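Local coordinates for protein putative S41 protease (Bacteroides fragilis NCTC 9343, PDB 3K50) that is a putative serine protease of peptidase family S41 that probably cleaves peptide bonds, at residues 255-267 against 346-358. Sequence-based numbering, arbitrary orientation.
Sequences MNQLLALLRYSDK and LVVCNVYNAEEKS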
HETATM    1  N   MSE A 255     -23.992  -6.753  -9.385  1.00 33.29           N
HETATM    2  CA  MSE A 255     -23.448  -8.069  -9.414  1.00 30.60           C
HETATM    3  C   MSE A 255     -23.466  -8.587 -10.833  1.00 31.81           C
HETATM    4  O   MSE A 255     -24.462  -8.412 -11.548  1.00 28.61           O
HETATM    5  CB  MSE A 255     -24.214  -9.014  -8.504  1.00 30.86           C
HETATM    6  CG  MSE A 255     -24.121  -8.689  -6.996  1.00 32.34           C
HETATM    7 SE   MSE A 255     -22.226  -8.651  -6.365  0.75 27.20          SE
HETATM    8  CE  MSE A 255     -21.878  -6.808  -6.394  1.00 30.68           C
ATOM      9  N   ASN A 256     -22.339  -9.212 -11.208  1.00 29.32           N
ATOM     10  CA  ASN A 256     -22.122  -9.880 -12.496  1.00 27.42           C
ATOM     11  C   ASN A 256     -21.764  -8.948 -13.634  1.00 30.32           C
ATOM     12  O   ASN A 256     -21.465  -9.405 -14.709  1.00 24.70           O
ATOM     13  CB  ASN A 256     -23.280 -10.809 -12.893  1.00 30.51           C
ATOM     14  CG  ASN A 256     -23.536 -11.912 -11.883  1.00 30.97           C
ATOM     15  OD1 ASN A 256     -24.685 -12.193 -11.516  1.00 36.33           O
ATOM     16  ND2 ASN A 256     -22.493 -12.595 -11.508  1.00 23.87           N
ATOM     17  N   GLN A 257     -21.730  -7.648 -13.372  1.00 30.24           N
ATOM     18  CA  GLN A 257     -21.293  -6.677 -14.367  1.00 30.95           C
ATOM     19  C   GLN A 257     -19.774  -6.685 -14.478  1.00 30.24           C
ATOM     20  O   GLN A 257     -19.078  -7.081 -13.550  1.00 30.20           O
ATOM     21  CB  GLN A 257     -21.873  -5.286 -14.014  1.00 30.96           C
ATOM     22  CG  GLN A 257     -23.447  -5.349 -14.093  1.00 30.44           C
ATOM     23  CD  GLN A 257     -24.166  -4.028 -13.996  1.00 35.60           C
ATOM     24  OE1 GLN A 257     -25.231  -3.922 -13.360  1.00 51.07           O
ATOM     25  NE2 GLN A 257     -23.621  -3.039 -14.607  1.00 26.45           N
ATOM     26  N   LEU A 258     -19.262  -6.215 -15.614  1.00 29.09           N
ATOM     27  CA  LEU A 258     -17.825  -6.158 -15.848  1.00 29.29           C
ATOM     28  C   LEU A 258     -17.099  -5.184 -14.890  1.00 29.70           C
ATOM     29  O   LEU A 258     -17.534  -4.070 -14.689  1.00 29.18           O
ATOM     30  CB  LEU A 258     -17.528  -5.752 -17.324  1.00 30.71           C
ATOM     31  CG  LEU A 258     -17.794  -6.850 -18.392  1.00 40.19           C
ATOM     32  CD1 LEU A 258     -17.779  -6.187 -19.796  1.00 39.39           C
ATOM     33  CD2 LEU A 258     -16.812  -8.083 -18.307  1.00 31.61           C
ATOM     34  N   LEU A 259     -15.994  -5.633 -14.306  1.00 28.48           N
ATOM     35  CA  LEU A 259     -15.242  -4.837 -13.377  1.00 27.59           C
ATOM     36  C   LEU A 259     -13.896  -4.420 -13.972  1.00 26.17           C
ATOM     37  O   LEU A 259     -13.473  -3.290 -13.839  1.00 29.94           O
ATOM     38  CB  LEU A 259     -14.987  -5.611 -12.090  1.00 27.64           C
ATOM     39  CG  LEU A 259     -14.110  -4.864 -11.071  1.00 31.80           C
ATOM     40  CD1 LEU A 259     -14.868  -3.699 -10.462  1.00 30.94           C
ATOM     41  CD2 LEU A 259     -13.584  -5.878 -10.031  1.00 28.93           C
ATOM     42  N   ALA A 260     -13.177  -5.380 -14.525  1.00 28.57           N
ATOM     43  CA  ALA A 260     -11.848  -5.139 -15.094  1.00 27.26           C
ATOM     44  C   ALA A 260     -11.559  -6.028 -16.275  1.00 29.49           C
ATOM     45  O   ALA A 260     -11.994  -7.204 -16.327  1.00 31.59           O
ATOM     46  CB  ALA A 260     -10.750  -5.293 -14.032  1.00 28.11           C
ATOM     47  N   LEU A 261     -10.806  -5.459 -17.218  1.00 30.51           N
ATOM     48  CA  LEU A 261     -10.467  -6.107 -18.478  1.00 28.55           C
ATOM     49  C   LEU A 261      -8.968  -6.172 -18.486  1.00 30.72           C
ATOM     50  O   LEU A 261      -8.308  -5.162 -18.662  1.00 27.12           O
ATOM     51  CB  LEU A 261     -11.006  -5.295 -19.656  1.00 33.00           C
ATOM     52  CG  LEU A 261     -12.496  -4.903 -19.764  1.00 31.73           C
ATOM     53  CD1 LEU A 261     -12.685  -4.149 -21.051  1.00 32.05           C
ATOM     54  CD2 LEU A 261     -13.444  -6.124 -19.685  1.00 32.11           C
ATOM     55  N   LEU A 262      -8.430  -7.363 -18.226  1.00 28.40           N
ATOM     56  CA  LEU A 262      -6.996  -7.601 -18.264  1.00 29.37           C
ATOM     57  C   LEU A 262      -6.599  -7.943 -19.699  1.00 31.48           C
ATOM     58  O   LEU A 262      -7.030  -8.975 -20.227  1.00 26.24           O
ATOM     59  CB  LEU A 262      -6.601  -8.748 -17.326  1.00 28.81           C
ATOM     60  CG  LEU A 262      -6.615  -8.466 -15.781  1.00 29.48           C
ATOM     61  CD1 LEU A 262      -7.862  -7.875 -15.271  1.00 37.51           C
ATOM     62  CD2 LEU A 262      -6.324  -9.704 -15.003  1.00 27.12           C
ATOM     63  N   ARG A 263      -5.779  -7.083 -20.301  1.00 27.45           N
ATOM     64  CA  ARG A 263      -5.301  -7.244 -21.661  1.00 26.58           C
ATOM     65  C   ARG A 263      -3.761  -7.282 -21.763  1.00 28.21           C
ATOM     66  O   ARG A 263      -3.056  -6.308 -21.461  1.00 28.60           O
ATOM     67  CB  ARG A 263      -5.921  -6.157 -22.500  1.00 29.06           C
ATOM     68  CG  ARG A 263      -7.452  -6.181 -22.481  1.00 25.09           C
ATOM     69  CD  ARG A 263      -7.952  -7.435 -23.147  1.00 26.59           C
ATOM     70  NE  ARG A 263      -9.407  -7.497 -23.348  1.00 28.12           N
ATOM     71  CZ  ARG A 263     -10.264  -8.094 -22.524  1.00 28.29           C
ATOM     72  NH1 ARG A 263      -9.853  -8.680 -21.409  1.00 30.12           N
ATOM     73  NH2 ARG A 263     -11.530  -8.107 -22.844  1.00 31.31           N
ATOM     74  N   TYR A 264      -3.277  -8.459 -22.146  1.00 29.29           N
ATOM     75  CA  TYR A 264      -1.854  -8.764 -22.292  1.00 29.45           C
ATOM     76  C   TYR A 264      -1.356  -8.379 -23.701  1.00 29.89           C
ATOM     77  O   TYR A 264      -2.120  -7.840 -24.498  1.00 29.28           O
ATOM     78  CB  TYR A 264      -1.646 -10.251 -22.003  1.00 28.27           C
ATOM     79  CG  TYR A 264      -1.859 -10.597 -20.541  1.00 30.04           C
ATOM     80  CD1 TYR A 264      -3.136 -10.691 -20.003  1.00 25.27           C
ATOM     81  CD2 TYR A 264      -0.792 -10.896 -19.722  1.00 31.00           C
ATOM     82  CE1 TYR A 264      -3.356 -11.016 -18.676  1.00 29.39           C
ATOM     83  CE2 TYR A 264      -1.012 -11.222 -18.362  1.00 31.86           C
ATOM     84  CZ  TYR A 264      -2.294 -11.272 -17.865  1.00 26.04           C
ATOM     85  OH  TYR A 264      -2.512 -11.592 -16.541  1.00 33.24           O
ATOM     86  N   SER A 265      -0.102  -8.691 -24.025  1.00 29.84           N
ATOM     87  CA  SER A 265       0.490  -8.340 -25.335  1.00 29.95           C
ATOM     88  C   SER A 265      -0.050  -9.299 -26.386  1.00 30.34           C
ATOM     89  O   SER A 265      -0.710 -10.264 -26.038  1.00 30.40           O
ATOM     90  CB  SER A 265       2.001  -8.498 -25.307  1.00 25.34           C
ATOM     91  OG  SER A 265       2.357  -9.913 -25.356  1.00 24.75           O
ATOM     92  N   ASP A 266       0.262  -9.065 -27.655  1.00 33.72           N
ATOM     93  CA  ASP A 266      -0.185  -9.969 -28.725  1.00 34.45           C
ATOM     94  C   ASP A 266       0.407 -11.375 -28.665  1.00 37.46           C
ATOM     95  O   ASP A 266      -0.028 -12.215 -29.389  1.00 40.73           O
ATOM     96  CB  ASP A 266      -0.050  -9.355 -30.114  1.00 40.13           C
ATOM     97  CG  ASP A 266       1.375  -8.898 -30.479  1.00 42.93           C
ATOM     98  OD1 ASP A 266       2.368  -9.365 -29.904  1.00 35.30           O
ATOM     99  OD2 ASP A 266       1.458  -8.047 -31.398  1.00 38.25           O
ATOM    100  N   LYS A 267       1.374 -11.629 -27.801  1.00 33.65           N
ATOM    101  CA  LYS A 267       1.918 -12.948 -27.611  1.00 37.81           C
ATOM    102  C   LYS A 267       1.221 -13.680 -26.470  1.00 36.38           C
ATOM    103  O   LYS A 267       1.516 -14.846 -26.263  1.00 37.32           O
ATOM    104  CB  LYS A 267       3.413 -12.897 -27.199  1.00 36.46           C
ATOM    105  CG  LYS A 267       4.438 -12.601 -28.304  1.00 34.96           C
ATOM    106  CD  LYS A 267       5.780 -12.352 -27.671  1.00 37.30           C
ATOM    107  CE  LYS A 267       6.915 -12.545 -28.650  1.00 44.60           C
ATOM    108  NZ  LYS A 267       8.202 -12.134 -28.055  1.00 42.17           N
ATOM    109  N   LEU A 346       7.318  -8.078 -13.272  1.00 32.01           N
ATOM    110  CA  LEU A 346       7.232  -7.536 -14.632  1.00 28.32           C
ATOM    111  C   LEU A 346       5.849  -7.067 -15.081  1.00 29.98           C
ATOM    112  O   LEU A 346       4.870  -7.744 -14.816  1.00 29.44           O
ATOM    113  CB  LEU A 346       7.712  -8.622 -15.568  1.00 26.39           C
ATOM    114  CG  LEU A 346       7.828  -8.326 -17.075  1.00 28.16           C
ATOM    115  CD1 LEU A 346       8.975  -7.385 -17.318  1.00 31.35           C
ATOM    116  CD2 LEU A 346       8.059  -9.701 -17.812  1.00 31.29           C
ATOM    117  N   VAL A 347       5.761  -5.911 -15.740  1.00 28.82           N
ATOM    118  CA  VAL A 347       4.488  -5.474 -16.322  1.00 28.50           C
ATOM    119  C   VAL A 347       4.073  -6.519 -17.361  1.00 30.71           C
ATOM    120  O   VAL A 347       4.800  -6.767 -18.330  1.00 30.37           O
ATOM    121  CB  VAL A 347       4.578  -4.079 -16.998  1.00 27.54           C
ATOM    122  CG1 VAL A 347       3.278  -3.722 -17.716  1.00 24.82           C
ATOM    123  CG2 VAL A 347       4.909  -3.025 -15.999  1.00 28.53           C
ATOM    124  N   VAL A 348       2.897  -7.103 -17.169  1.00 27.58           N
ATOM    125  CA  VAL A 348       2.344  -8.123 -18.067  1.00 27.59           C
ATOM    126  C   VAL A 348       1.025  -7.696 -18.767  1.00 30.50           C
ATOM    127  O   VAL A 348       0.786  -8.068 -19.935  1.00 30.40           O
ATOM    128  CB  VAL A 348       2.141  -9.487 -17.319  1.00 31.44           C
ATOM    129  CG1 VAL A 348       3.520 -10.062 -16.942  1.00 24.32           C
ATOM    130  CG2 VAL A 348       1.173  -9.339 -16.130  1.00 26.64           C
ATOM    131  N   CYS A 349       0.201  -6.883 -18.122  1.00 28.47           N
ATOM    132  CA  CYS A 349      -1.060  -6.468 -18.750  1.00 32.44           C
ATOM    133  C   CYS A 349      -1.588  -5.123 -18.377  1.00 31.87           C
ATOM    134  O   CYS A 349      -1.285  -4.573 -17.339  1.00 30.64           O
ATOM    135  CB  CYS A 349      -2.186  -7.459 -18.463  1.00 30.68           C
ATOM    136  SG  CYS A 349      -2.696  -7.704 -16.734  1.00 29.32           S
ATOM    137  N   ASN A 350      -2.371  -4.589 -19.311  1.00 31.13           N
ATOM    138  CA  ASN A 350      -3.239  -3.450 -19.080  1.00 29.08           C
ATOM    139  C   ASN A 350      -4.415  -3.912 -18.229  1.00 30.21           C
ATOM    140  O   ASN A 350      -4.794  -5.121 -18.238  1.00 29.66           O
ATOM    141  CB  ASN A 350      -3.768  -2.895 -20.405  1.00 29.68           C
ATOM    142  CG  ASN A 350      -2.775  -2.070 -21.103  1.00 33.95           C
ATOM    143  OD1 ASN A 350      -2.414  -0.989 -20.636  1.00 31.59           O
ATOM    144  ND2 ASN A 350      -2.326  -2.532 -22.199  1.00 28.73           N
ATOM    145  N   VAL A 351      -4.943  -3.007 -17.417  1.00 30.27           N
ATOM    146  CA  VAL A 351      -6.099  -3.298 -16.557  1.00 31.10           C
ATOM    147  C   VAL A 351      -7.166  -2.191 -16.762  1.00 31.38           C
ATOM    148  O   VAL A 351      -7.143  -1.149 -16.107  1.00 30.02           O
ATOM    149  CB  VAL A 351      -5.698  -3.393 -15.074  1.00 36.48           C
ATOM    150  CG1 VAL A 351      -6.908  -3.835 -14.226  1.00 32.58           C
ATOM    151  CG2 VAL A 351      -4.579  -4.325 -14.923  1.00 35.56           C
ATOM    152  N   TYR A 352      -8.036  -2.366 -17.762  1.00 31.00           N
ATOM    153  CA  TYR A 352      -9.057  -1.360 -18.050  1.00 29.23           C
ATOM    154  C   TYR A 352     -10.268  -1.556 -17.183  1.00 30.75           C
ATOM    155  O   TYR A 352     -10.589  -2.680 -16.829  1.00 29.91           O
ATOM    156  CB  TYR A 352      -9.498  -1.434 -19.492  1.00 35.11           C
ATOM    157  CG  TYR A 352      -8.296  -1.353 -20.509  1.00 31.85           C
ATOM    158  CD1 TYR A 352      -7.453  -0.240 -20.546  1.00 30.94           C
ATOM    159  CD2 TYR A 352      -8.053  -2.357 -21.385  1.00 30.49           C
ATOM    160  CE1 TYR A 352      -6.388  -0.136 -21.435  1.00 35.95           C
ATOM    161  CE2 TYR A 352      -6.970  -2.251 -22.331  1.00 36.97           C
ATOM    162  CZ  TYR A 352      -6.176  -1.133 -22.341  1.00 33.36           C
ATOM    163  OH  TYR A 352      -5.107  -1.001 -23.201  1.00 33.92           O
ATOM    164  N   ASN A 353     -10.973  -0.465 -16.915  1.00 30.74           N
ATOM    165  CA  ASN A 353     -12.250  -0.539 -16.242  1.00 30.53           C
ATOM    166  C   ASN A 353     -13.314  -0.925 -17.303  1.00 33.09           C
ATOM    167  O   ASN A 353     -12.996  -1.142 -18.473  1.00 29.48           O
ATOM    168  CB  ASN A 353     -12.606   0.776 -15.502  1.00 25.89           C
ATOM    169  CG  ASN A 353     -12.719   1.990 -16.385  1.00 31.48           C
ATOM    170  OD1 ASN A 353     -12.936   1.930 -17.613  1.00 29.77           O
ATOM    171  ND2 ASN A 353     -12.624   3.151 -15.726  1.00 26.89           N
ATOM    172  N   ALA A 354     -14.576  -0.929 -16.902  1.00 34.26           N
ATOM    173  CA  ALA A 354     -15.692  -1.324 -17.788  1.00 34.10           C
ATOM    174  C   ALA A 354     -15.873  -0.337 -18.941  1.00 35.61           C
ATOM    175  O   ALA A 354     -16.466  -0.684 -19.943  1.00 38.75           O
ATOM    176  CB  ALA A 354     -16.977  -1.441 -16.969  1.00 29.24           C
ATOM    177  N   GLU A 355     -15.361   0.884 -18.802  1.00 35.36           N
ATOM    178  CA  GLU A 355     -15.410   1.876 -19.864  1.00 37.94           C
ATOM    179  C   GLU A 355     -14.159   1.845 -20.758  1.00 37.98           C
ATOM    180  O   GLU A 355     -13.920   2.794 -21.534  1.00 34.20           O
ATOM    181  CB  GLU A 355     -15.589   3.292 -19.307  1.00 35.52           C
ATOM    182  CG  GLU A 355     -16.943   3.571 -18.644  1.00 41.87           C
ATOM    183  CD  GLU A 355     -17.016   4.998 -18.036  1.00 45.72           C
ATOM    184  OE1 GLU A 355     -16.026   5.787 -18.172  1.00 52.35           O
ATOM    185  OE2 GLU A 355     -18.049   5.327 -17.391  1.00 59.15           O
ATOM    186  N   GLU A 356     -13.409   0.750 -20.672  1.00 35.34           N
ATOM    187  CA  GLU A 356     -12.202   0.540 -21.444  1.00 34.20           C
ATOM    188  C   GLU A 356     -11.095   1.566 -21.192  1.00 31.74           C
ATOM    189  O   GLU A 356     -10.303   1.814 -22.078  1.00 25.80           O
ATOM    190  CB  GLU A 356     -12.515   0.495 -22.948  1.00 36.52           C
ATOM    191  CG  GLU A 356     -13.710  -0.425 -23.280  1.00 35.59           C
ATOM    192  CD  GLU A 356     -14.089  -0.431 -24.758  1.00 40.13           C
ATOM    193  OE1 GLU A 356     -13.227  -0.667 -25.640  1.00 41.51           O
ATOM    194  OE2 GLU A 356     -15.281  -0.244 -24.977  1.00 41.15           O
ATOM    195  N   LYS A 357     -10.975   2.044 -19.968  1.00 27.52           N
ATOM    196  CA  LYS A 357      -9.984   3.076 -19.620  1.00 36.08           C
ATOM    197  C   LYS A 357      -9.174   2.733 -18.383  1.00 30.72           C
ATOM    198  O   LYS A 357      -9.639   1.965 -17.552  1.00 30.36           O
ATOM    199  CB  LYS A 357     -10.703   4.443 -19.440  1.00 36.82           C
ATOM    200  CG  LYS A 357     -11.230   5.002 -20.746  1.00 45.53           C
ATOM    201  CD  LYS A 357     -12.248   6.118 -20.620  1.00 46.26           C
ATOM    202  CE  LYS A 357     -11.684   7.442 -20.206  1.00 50.11           C
ATOM    203  NZ  LYS A 357     -12.405   8.594 -20.904  1.00 41.43           N
ATOM    204  N   SER A 358      -7.950   3.270 -18.350  1.00 30.29           N
ATOM    205  CA  SER A 358      -6.984   3.199 -17.244  1.00 28.21           C
ATOM    206  C   SER A 358      -6.137   4.464 -17.377  1.00 31.02           C
ATOM    207  O   SER A 358      -4.928   4.445 -17.273  1.00 33.27           O
ATOM    208  CB  SER A 358      -6.124   1.937 -17.303  1.00 30.53           C
ATOM    209  OG  SER A 358      -5.493   1.730 -18.555  1.00 31.31           O
TER
HETATM  210  O   HOH W   1     -15.062  -1.001 -14.026  1.00 25.76           O
HETATM  211  O   HOH W   2      -2.973  -4.500 -23.868  1.00 37.28           O
HETATM  212  O   HOH W   3       1.887  -9.451 -21.962  1.00 23.99           O
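Y264 lies across C349, and its side chain can be followed outward from the backbone. Y264 CB sits 3.9 Å from V348 O; with chi1 at -69°, CG is turned back beside its own backbone N, which brings the ring over the other strand. Y264 CD2 comes within 3.2 Å of V348 O, obliquely to the ring, and Y264 CE2 rests 3.6 Å from V348 CG2, the valine running alongside the tyrosine. On the C349 side, CG, CD1 and CE1 of Y264 all meet C349 CB, which makes a CH-pi contact 3.6 Å from the Y264 ring centroid and almost on the normal. SG of C349 lies over the same face toward CE1 and CZ, a sulfur-aromatic contact, and also comes close to OH; the hydroxyl then hydrogen-bonds K333 NZ. Strands 258-263 and 342-352 pair antiparallel here, inside the sheet that also holds strands 273-276 and 330-336 in the S41 peptidase region. L261 with Y352 and R263 with N350 are the hydrogen-bonded pairs, two bonds each; L261 N to Y352 O is 2.8 Å and lies in the carbonyl plane. Between them L262 and V351 form a non-hydrogen-bonded pair, their side chains on the opposite face of the sheet. There V351 CG1 touches A260 CB as well as L262 CD1, and M307 of helix 304-312 packs against both V351 and A260. On the other face R263 CG meets the Y352 ring at its edge, 4.0 Å from Y352 CE2. The arginine chain then bends at chi2 (-66°), letting NH1 donate to L262 O while NH2 forms a salt bridge with D274. Beyond the paired residues, one water bridges L259 O and A354 N.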